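Local coordinates for protein bacteriophage virulence determinant (Salmonella enterica subsp. enterica serovar Typhimurium str. 14028S, PDB 6GGR) that probably acts as a zinc-dependent protease of the PipA family, a Salmonella effector that cleaves NF-kappaB transcription factors of the host cell, at residues D68-V73 with L109-N114; E113-T118 with I133-D138; S151-Q156 with T201-I206. All coordinates share one frame; numbering follows the deposited sequence.

Contact 1 of 3, residues D68-V73 with L109-N114; sequences DECREV and LGAGEN
Cys70, on the inner side of helix 64-84, meets Ala111 of the second segment, so this is a helix packed across an edge strand, 107-111, of a mixed three-stranded sheet and the tight turn that follows. The axes of the short helix and strand pieces approach to 8.5 Å and run 117° apart, so the helix crosses the strand rather than following it, and the patch is small. Starting at its base, Cys70 CB touches Ala111 CB at 3.8 Å and also faces the more distant methyl CD2 of Leu109. One bond further, SG stays over the same Ala111 methyl and reaches the middle of the turn, 3.9 Å from Gly112 N, which is proximity rather than a hydrogen bond. SG lies anti to the carbonyl carbon (chi1 -73°), and this torsion keeps the sulfur beside the Ala111 methyl and brings it near Gly112 N.

The turn is type II, Gly110 to Glu113, with Glu113 N bonded to Gly110 O at 3.2 Å. Ala111 and Gly112 take its two central places, and the positive phi of Gly112 (77°) suits the second of them. Gly110 itself centres an inverse gamma turn, whose bond from Ala111 N to Leu109 O is weak. Leu109 touches the helix beside Cys70, while the guanidinium end of Arg71 leads off, its chain lying against Ala46 and Glu47 of helix 45-49. At the base of that arginine, the single methyl Leu109 CD2 sits 4.0 Å from both Arg71 N and Arg71 CB.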
loop_
_atom_site.group_PDB
_atom_site.type_symbol
_atom_site.label_atom_id
_atom_site.label_comp_id
_atom_site.label_asym_id
_atom_site.label_seq_id
_atom_site.Cartn_x
_atom_site.Cartn_y
_atom_site.Cartn_z
ATOM N N ASP B 68 16.706 13.933 -5.853
ATOM C CA ASP B 68 17.572 13.797 -7.019
ATOM C C ASP B 68 17.795 12.331 -7.371
ATOM O O ASP B 68 17.812 11.963 -8.552
ATOM C CB ASP B 68 18.904 14.503 -6.764
ATOM C CG ASP B 68 18.762 16.017 -6.701
ATOM O OD1 ASP B 68 17.994 16.579 -7.512
ATOM O OD2 ASP B 68 19.417 16.646 -5.843
ATOM N N GLU B 69 17.960 11.476 -6.360
ATOM C CA GLU B 69 18.158 10.052 -6.614
ATOM C C GLU B 69 16.947 9.450 -7.313
ATOM O O GLU B 69 17.080 8.755 -8.327
ATOM C CB GLU B 69 18.436 9.321 -5.300
ATOM C CG GLU B 69 19.782 9.671 -4.676
ATOM C CD GLU B 69 19.871 9.299 -3.205
ATOM O OE1 GLU B 69 18.894 8.738 -2.666
ATOM O OE2 GLU B 69 20.922 9.569 -2.587
ATOM N N CYS B 70 15.750 9.714 -6.786
ATOM C CA CYS B 70 14.545 9.132 -7.363
ATOM C C CYS B 70 14.223 9.750 -8.717
ATOM O O CYS B 70 13.779 9.048 -9.632
ATOM C CB CYS B 70 13.370 9.295 -6.398
ATOM S SG CYS B 70 13.456 8.209 -4.936
ATOM N N ARG B 71 14.447 11.058 -8.872
ATOM C CA ARG B 71 14.160 11.708 -10.148
ATOM C C ARG B 71 15.072 11.186 -11.251
ATOM O O ARG B 71 14.632 10.986 -12.389
ATOM C CB ARG B 71 14.308 13.225 -10.023
ATOM C CG ARG B 71 13.629 13.980 -11.156
ATOM C CD ARG B 71 14.192 15.379 -11.353
ATOM N NE ARG B 71 13.525 16.058 -12.462
ATOM C CZ ARG B 71 13.907 15.992 -13.734
ATOM N NH1 ARG B 71 14.970 15.281 -14.089
ATOM N NH2 ARG B 71 13.221 16.644 -14.662
ATOM N N GLU B 72 16.355 10.985 -10.941
ATOM C CA GLU B 72 17.278 10.420 -11.920
ATOM C C GLU B 72 16.783 9.062 -12.406
ATOM O O GLU B 72 16.757 8.791 -13.611
ATOM C CB GLU B 72 18.674 10.309 -11.306
ATOM C CG GLU B 72 19.758 9.870 -12.280
ATOM C CD GLU B 72 19.977 8.369 -12.291
ATOM O OE1 GLU B 72 19.860 7.735 -11.219
ATOM O OE2 GLU B 72 20.266 7.821 -13.374
ATOM N N VAL B 73 16.376 8.196 -11.475
ATOM C CA VAL B 73 15.852 6.883 -11.847
ATOM C C VAL B 73 14.553 7.036 -12.628
ATOM O O VAL B 73 14.340 6.373 -13.650
ATOM C CB VAL B 73 15.661 6.009 -10.595
ATOM C CG1 VAL B 73 14.954 4.693 -10.942
ATOM C CG2 VAL B 73 17.005 5.730 -9.946
ATOM N N LEU B 109 6.812 15.093 -6.650
ATOM C CA LEU B 109 7.499 13.816 -6.474
ATOM C C LEU B 109 7.760 13.610 -4.986
ATOM O O LEU B 109 8.631 14.259 -4.402
ATOM C CB LEU B 109 8.792 13.785 -7.282
ATOM C CG LEU B 109 9.641 12.522 -7.106
ATOM C CD1 LEU B 109 8.854 11.280 -7.495
ATOM C CD2 LEU B 109 10.927 12.611 -7.910
ATOM N N GLY B 110 6.995 12.711 -4.366
ATOM C CA GLY B 110 7.227 12.353 -2.979
ATOM C C GLY B 110 8.334 11.328 -2.841
ATOM O O GLY B 110 8.087 10.181 -2.453
ATOM N N ALA B 111 9.561 11.733 -3.160
ATOM C CA ALA B 111 10.676 10.797 -3.210
ATOM C C ALA B 111 10.943 10.191 -1.837
ATOM O O ALA B 111 10.889 10.877 -0.813
ATOM C CB ALA B 111 11.935 11.498 -3.723
ATOM N N GLY B 112 11.250 8.895 -1.827
ATOM C CA GLY B 112 11.512 8.190 -0.593
ATOM C C GLY B 112 10.282 7.828 0.208
ATOM O O GLY B 112 10.420 7.331 1.331
ATOM N N GLU B 113 9.090 8.057 -0.329
ATOM C CA GLU B 113 7.844 7.750 0.356
ATOM C C GLU B 113 7.219 6.484 -0.219
ATOM O O GLU B 113 7.599 5.996 -1.288
ATOM C CB GLU B 113 6.871 8.928 0.247
ATOM C CG GLU B 113 7.446 10.245 0.745
ATOM C CD GLU B 113 7.783 10.209 2.221
ATOM O OE1 GLU B 113 7.073 9.513 2.978
ATOM O OE2 GLU B 113 8.762 10.871 2.624
ATOM N N ASN B 114 6.244 5.951 0.513
ATOM C CA ASN B 114 5.554 4.747 0.074
ATOM C C ASN B 114 4.951 4.963 -1.309
ATOM O O ASN B 114 4.402 6.027 -1.606
ATOM C CB ASN B 114 4.462 4.370 1.077
ATOM C CG ASN B 114 3.957 2.954 0.886
ATOM O OD1 ASN B 114 4.702 1.991 1.061
ATOM N ND2 ASN B 114 2.682 2.819 0.540
#

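Contact 2 of 3, residues E113-T118 with I133-D138; sequences ENFGTT and IALNLD
Asn136 and Phe115 meet where a short antiparallel ladder opens out. Asn136 CG lies between the backbone N and the carbonyl carbon (chi1 67°), which brings the amide to the Phe115 ring and to Glu113 O. Asn136 ND2 gives Glu113 O a nearly straight bond (2.9 Å, 171° at the hydrogen), approaching from above the carbonyl plane. The same ND2 stands over one face of the Phe115 ring, off toward the rim and 3.6 Å from CD2, while Leu135 CD2 comes in at the ring edge, 3.8 Å from CD1. Ring and amide planes are inclined by 48°, so they do not stack.

Further out, Asn136 OD1 accepts from Asp138 N at 2.8 Å, an Asx turn, and a water joins ND2 to Asn114 OD1. The ladder behind is the hydrogen-bonded pair Gly116-Ala134, with Gly116 N to Ala134 O 3.1 Å and Ala134 N to Gly116 O 2.6 Å. In the adjoining non-hydrogen-bonded pair, Thr117 CG2 lies alongside Ile133 CG1 at 3.8 Å.

Backbone bonds from Thr117 reach the chain of another protein, consistent with a bound substrate. Thr117 also packs on His170, a zinc ligand, although no metal is bound to this chain. Strand 132-135 is central, between 107-111 and 116-117, and helix 160-173 packs on Phe115 and Thr117 through Gln167.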
loop_
_atom_site.group_PDB
_atom_site.type_symbol
_atom_site.label_atom_id
_atom_site.label_comp_id
_atom_site.label_asym_id
_atom_site.label_seq_id
_atom_site.Cartn_x
_atom_site.Cartn_y
_atom_site.Cartn_z
ATOM N N GLU B 113 9.090 8.057 -0.329
ATOM C CA GLU B 113 7.844 7.750 0.356
ATOM C C GLU B 113 7.219 6.484 -0.219
ATOM O O GLU B 113 7.599 5.996 -1.288
ATOM C CB GLU B 113 6.871 8.928 0.247
ATOM C CG GLU B 113 7.446 10.245 0.745
ATOM C CD GLU B 113 7.783 10.209 2.221
ATOM O OE1 GLU B 113 7.073 9.513 2.978
ATOM O OE2 GLU B 113 8.762 10.871 2.624
ATOM N N ASN B 114 6.244 5.951 0.513
ATOM C CA ASN B 114 5.554 4.747 0.074
ATOM C C ASN B 114 4.951 4.963 -1.309
ATOM O O ASN B 114 4.402 6.027 -1.606
ATOM C CB ASN B 114 4.462 4.370 1.077
ATOM C CG ASN B 114 3.957 2.954 0.886
ATOM O OD1 ASN B 114 4.702 1.991 1.061
ATOM N ND2 ASN B 114 2.682 2.819 0.540
ATOM N N PHE B 115 5.068 3.948 -2.161
ATOM C CA PHE B 115 4.558 4.038 -3.524
ATOM C C PHE B 115 3.088 4.441 -3.531
ATOM O O PHE B 115 2.250 3.781 -2.913
ATOM C CB PHE B 115 4.743 2.695 -4.236
ATOM C CG PHE B 115 6.147 2.447 -4.711
ATOM C CD1 PHE B 115 6.681 3.188 -5.755
ATOM C CD2 PHE B 115 6.927 1.466 -4.128
ATOM C CE1 PHE B 115 7.972 2.958 -6.195
ATOM C CE2 PHE B 115 8.220 1.232 -4.572
ATOM C CZ PHE B 115 8.739 1.979 -5.602
ATOM N N GLY B 116 2.775 5.518 -4.241
ATOM C CA GLY B 116 1.401 5.965 -4.337
ATOM C C GLY B 116 1.299 7.216 -5.182
ATOM O O GLY B 116 2.296 7.892 -5.462
ATOM N N THR B 117 0.066 7.507 -5.592
ATOM C CA THR B 117 -0.227 8.713 -6.353
ATOM C C THR B 117 -1.650 9.143 -6.042
ATOM O O THR B 117 -2.535 8.301 -5.874
ATOM C CB THR B 117 -0.078 8.502 -7.866
ATOM O OG1 THR B 117 -1.106 7.620 -8.333
ATOM C CG2 THR B 117 1.274 7.911 -8.207
ATOM N N THR B 118 -1.862 10.453 -5.981
ATOM C CA THR B 118 -3.166 11.011 -5.645
ATOM C C THR B 118 -4.057 11.013 -6.880
ATOM O O THR B 118 -3.754 11.689 -7.869
ATOM C CB THR B 118 -3.008 12.427 -5.099
ATOM O OG1 THR B 118 -2.349 13.244 -6.075
ATOM C CG2 THR B 118 -2.187 12.421 -3.820
ATOM N N ILE B 133 3.093 12.192 -6.646
ATOM C CA ILE B 133 3.540 10.870 -7.070
ATOM C C ILE B 133 4.624 10.448 -6.088
ATOM O O ILE B 133 5.703 11.055 -6.051
ATOM C CB ILE B 133 4.067 10.874 -8.513
ATOM C CG1 ILE B 133 2.910 11.031 -9.500
ATOM C CG2 ILE B 133 4.838 9.593 -8.822
ATOM C CD1 ILE B 133 3.346 11.455 -10.889
ATOM N N ALA B 134 4.346 9.415 -5.295
ATOM C CA ALA B 134 5.270 8.947 -4.271
ATOM C C ALA B 134 6.060 7.760 -4.806
ATOM O O ALA B 134 5.475 6.746 -5.204
ATOM C CB ALA B 134 4.523 8.566 -2.992
ATOM N N LEU B 135 7.387 7.884 -4.805
ATOM C CA LEU B 135 8.270 6.832 -5.285
ATOM C C LEU B 135 9.441 6.686 -4.325
ATOM O O LEU B 135 9.834 7.644 -3.654
ATOM C CB LEU B 135 8.793 7.135 -6.694
ATOM C CG LEU B 135 7.736 7.420 -7.763
ATOM C CD1 LEU B 135 8.387 7.978 -9.018
ATOM C CD2 LEU B 135 6.937 6.166 -8.091
ATOM N N ASN B 136 9.999 5.477 -4.268
ATOM C CA ASN B 136 11.172 5.212 -3.447
ATOM C C ASN B 136 12.000 4.125 -4.113
ATOM O O ASN B 136 11.530 3.413 -5.003
ATOM C CB ASN B 136 10.789 4.787 -2.027
ATOM C CG ASN B 136 10.097 3.436 -1.991
ATOM O OD1 ASN B 136 10.737 2.393 -2.131
ATOM N ND2 ASN B 136 8.781 3.450 -1.808
ATOM N N LEU B 137 13.248 4.000 -3.659
ATOM C CA LEU B 137 14.182 3.008 -4.174
ATOM C C LEU B 137 14.412 1.877 -3.177
ATOM O O LEU B 137 15.473 1.248 -3.175
ATOM C CB LEU B 137 15.505 3.674 -4.546
ATOM C CG LEU B 137 15.396 4.711 -5.665
ATOM C CD1 LEU B 137 16.573 5.673 -5.628
ATOM C CD2 LEU B 137 15.305 4.026 -7.020
ATOM N N ASP B 138 13.420 1.606 -2.324
ATOM C CA ASP B 138 13.543 0.528 -1.350
ATOM C C ASP B 138 13.417 -0.847 -1.994
ATOM O O ASP B 138 13.808 -1.843 -1.376
ATOM C CB ASP B 138 12.490 0.690 -0.251
ATOM C CG ASP B 138 12.543 2.056 0.412
ATOM O OD1 ASP B 138 13.592 2.727 0.314
ATOM O OD2 ASP B 138 11.536 2.457 1.034
HETATM O O HOH W 1 6.892 1.067 -0.847
#

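Contact 3 of 3, residues S151-Q156 with T201-I206; sequences SNDGPQ and TSPPRI
Ser151 CB and Pro204 O approach to 3.4 Å where the two backbones run closest, the CA atoms of Ser151 and Arg205 being 5.0 Å apart, yet no hydrogen bond links the two segments directly. Residues 151-154 form a type I beta turn, closed by a weak bond from Gly154 N to Ser151 O, and residues 201-206 run past it without regular structure. A water connects Asn152 N to Pro204 O, but its distance to the carbonyl is very short and its exact place doubtful.

The side chains meet in two groups. In one, the Pro203 ring is bordered by polar atoms: Asp153 OD2 stands 3.5 Å from its CG, and Gln156 OE1 stands 3.4 Å from its CD, with the Gln156 chain crossing the ring at about a right angle. That chain bends at chi2 (-62°), which turns the amide back over the loop, where NE2 bonds Gly154 O at 2.9 Å from well above the carbonyl plane. Ser151 OG donates to the same Gly154 O at 2.7 Å, on a lone pair in the carbonyl plane, so one oxygen is gripped twice. In the other group, Ile206 CD1 lies on the Ser151 carbonyl carbon (3.6 Å) and against Asn152 OD1 (3.5 Å), while its CG2 rests on the Asn152 amide.

Ser151 OG also accepts from Asp153 N, an ST turn. The type I turn with its ST turn lies in the hairpin loop joining antiparallel strands 148-149 and 156-157, covered on its side by the segment carrying the Pro203-Pro204 pair, after helix 186-197.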
loop_
_atom_site.group_PDB
_atom_site.type_symbol
_atom_site.label_atom_id
_atom_site.label_comp_id
_atom_site.label_asym_id
_atom_site.label_seq_id
_atom_site.Cartn_x
_atom_site.Cartn_y
_atom_site.Cartn_z
ATOM N N SER B 151 1.174 -13.943 -10.246
ATOM C CA SER B 151 1.372 -14.272 -11.650
ATOM C C SER B 151 1.103 -15.755 -11.849
ATOM O O SER B 151 0.871 -16.501 -10.894
ATOM C CB SER B 151 2.791 -13.932 -12.122
ATOM O OG SER B 151 3.704 -14.952 -11.750
ATOM N N ASN B 152 1.142 -16.186 -13.111
ATOM C CA ASN B 152 0.975 -17.601 -13.418
ATOM C C ASN B 152 2.200 -18.418 -13.030
ATOM O O ASN B 152 2.099 -19.644 -12.919
ATOM C CB ASN B 152 0.683 -17.792 -14.905
ATOM C CG ASN B 152 -0.663 -17.228 -15.313
ATOM O OD1 ASN B 152 -1.637 -17.312 -14.564
ATOM N ND2 ASN B 152 -0.727 -16.653 -16.509
ATOM N N ASP B 153 3.348 -17.771 -12.833
ATOM C CA ASP B 153 4.572 -18.442 -12.416
ATOM C C ASP B 153 4.787 -18.361 -10.912
ATOM O O ASP B 153 5.910 -18.565 -10.440
ATOM C CB ASP B 153 5.779 -17.845 -13.141
ATOM C CG ASP B 153 5.721 -18.050 -14.637
ATOM O OD1 ASP B 153 5.031 -18.985 -15.092
ATOM O OD2 ASP B 153 6.375 -17.266 -15.357
ATOM N N GLY B 154 3.738 -18.065 -10.152
ATOM C CA GLY B 154 3.864 -17.879 -8.728
ATOM C C GLY B 154 4.142 -16.437 -8.362
ATOM O O GLY B 154 4.238 -15.554 -9.223
ATOM N N PRO B 155 4.289 -16.173 -7.068
ATOM C CA PRO B 155 4.490 -14.791 -6.619
ATOM C C PRO B 155 5.783 -14.212 -7.168
ATOM O O PRO B 155 6.838 -14.847 -7.126
ATOM C CB PRO B 155 4.525 -14.916 -5.092
ATOM C CG PRO B 155 4.928 -16.335 -4.832
ATOM C CD PRO B 155 4.332 -17.136 -5.953
ATOM N N GLN B 156 5.687 -12.990 -7.685
ATOM C CA GLN B 156 6.821 -12.264 -8.234
ATOM C C GLN B 156 7.102 -11.045 -7.369
ATOM O O GLN B 156 6.172 -10.391 -6.885
ATOM C CB GLN B 156 6.544 -11.815 -9.675
ATOM C CG GLN B 156 6.128 -12.932 -10.608
ATOM C CD GLN B 156 7.203 -13.980 -10.769
ATOM O OE1 GLN B 156 8.339 -13.668 -11.125
ATOM N NE2 GLN B 156 6.857 -15.233 -10.495
ATOM N N THR B 201 11.240 -8.728 -18.558
ATOM C CA THR B 201 11.048 -10.176 -18.533
ATOM C C THR B 201 10.015 -10.635 -17.505
ATOM O O THR B 201 9.511 -11.759 -17.618
ATOM C CB THR B 201 12.396 -10.855 -18.251
ATOM O OG1 THR B 201 13.316 -10.537 -19.302
ATOM C CG2 THR B 201 12.259 -12.375 -18.143
ATOM N N SER B 202 9.693 -9.809 -16.517
ATOM C CA SER B 202 8.851 -10.261 -15.417
ATOM C C SER B 202 7.537 -10.826 -15.956
ATOM O O SER B 202 6.985 -10.289 -16.924
ATOM C CB SER B 202 8.564 -9.109 -14.451
ATOM O OG SER B 202 7.709 -8.141 -15.040
ATOM N N PRO B 203 7.009 -11.900 -15.366
ATOM C CA PRO B 203 5.703 -12.388 -15.800
ATOM C C PRO B 203 4.640 -11.343 -15.550
ATOM O O PRO B 203 4.720 -10.574 -14.575
ATOM C CB PRO B 203 5.484 -13.635 -14.925
ATOM C CG PRO B 203 6.811 -13.974 -14.349
ATOM C CD PRO B 203 7.559 -12.695 -14.256
ATOM N N PRO B 204 3.620 -11.271 -16.403
ATOM C CA PRO B 204 2.562 -10.280 -16.179
ATOM C C PRO B 204 1.761 -10.581 -14.922
ATOM O O PRO B 204 1.640 -11.727 -14.482
ATOM C CB PRO B 204 1.697 -10.380 -17.438
ATOM C CG PRO B 204 2.007 -11.704 -18.020
ATOM C CD PRO B 204 3.415 -12.029 -17.647
ATOM N N ARG B 205 1.206 -9.519 -14.348
ATOM C CA ARG B 205 0.470 -9.593 -13.092
ATOM C C ARG B 205 -0.974 -9.971 -13.391
ATOM O O ARG B 205 -1.717 -9.184 -13.984
ATOM C CB ARG B 205 0.558 -8.253 -12.371
ATOM C CG ARG B 205 -0.108 -8.192 -11.013
ATOM C CD ARG B 205 0.069 -6.799 -10.447
ATOM N NE ARG B 205 -0.412 -6.660 -9.080
ATOM C CZ ARG B 205 -0.398 -5.512 -8.410
ATOM N NH1 ARG B 205 0.076 -4.409 -8.987
ATOM N NH2 ARG B 205 -0.854 -5.465 -7.165
ATOM N N ILE B 206 -1.379 -11.173 -12.968
ATOM C CA ILE B 206 -2.695 -11.700 -13.317
ATOM C C ILE B 206 -3.793 -11.225 -12.379
ATOM O O ILE B 206 -4.978 -11.361 -12.717
ATOM C CB ILE B 206 -2.683 -13.243 -13.342
ATOM C CG1 ILE B 206 -2.480 -13.814 -11.931
ATOM C CG2 ILE B 206 -1.599 -13.743 -14.291
ATOM C CD1 ILE B 206 -2.489 -15.332 -11.869
HETATM O O HOH W 2 1.669 -14.101 -15.169
#

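How the contacts relate
Contacts 1 and 2 form one continuous region: their centres are 7 Å apart, they share Glu113 and Asn114, and Gly110 N lies 2.7 Å from Ile133 O, a probable hydrogen bond between neighbouring strands of the sheet. Contact 2 is the one nearest the zinc site, the Thr117 side chain coming within about 3 Å of that of His170, a zinc ligand although no metal is bound to this chain. Contact 3 is separate, its centre 26 Å from that of contact 1 and 22 Å from that of contact 2. It is also further from the site, with about 12 Å between the side chains of Pro204 and His166.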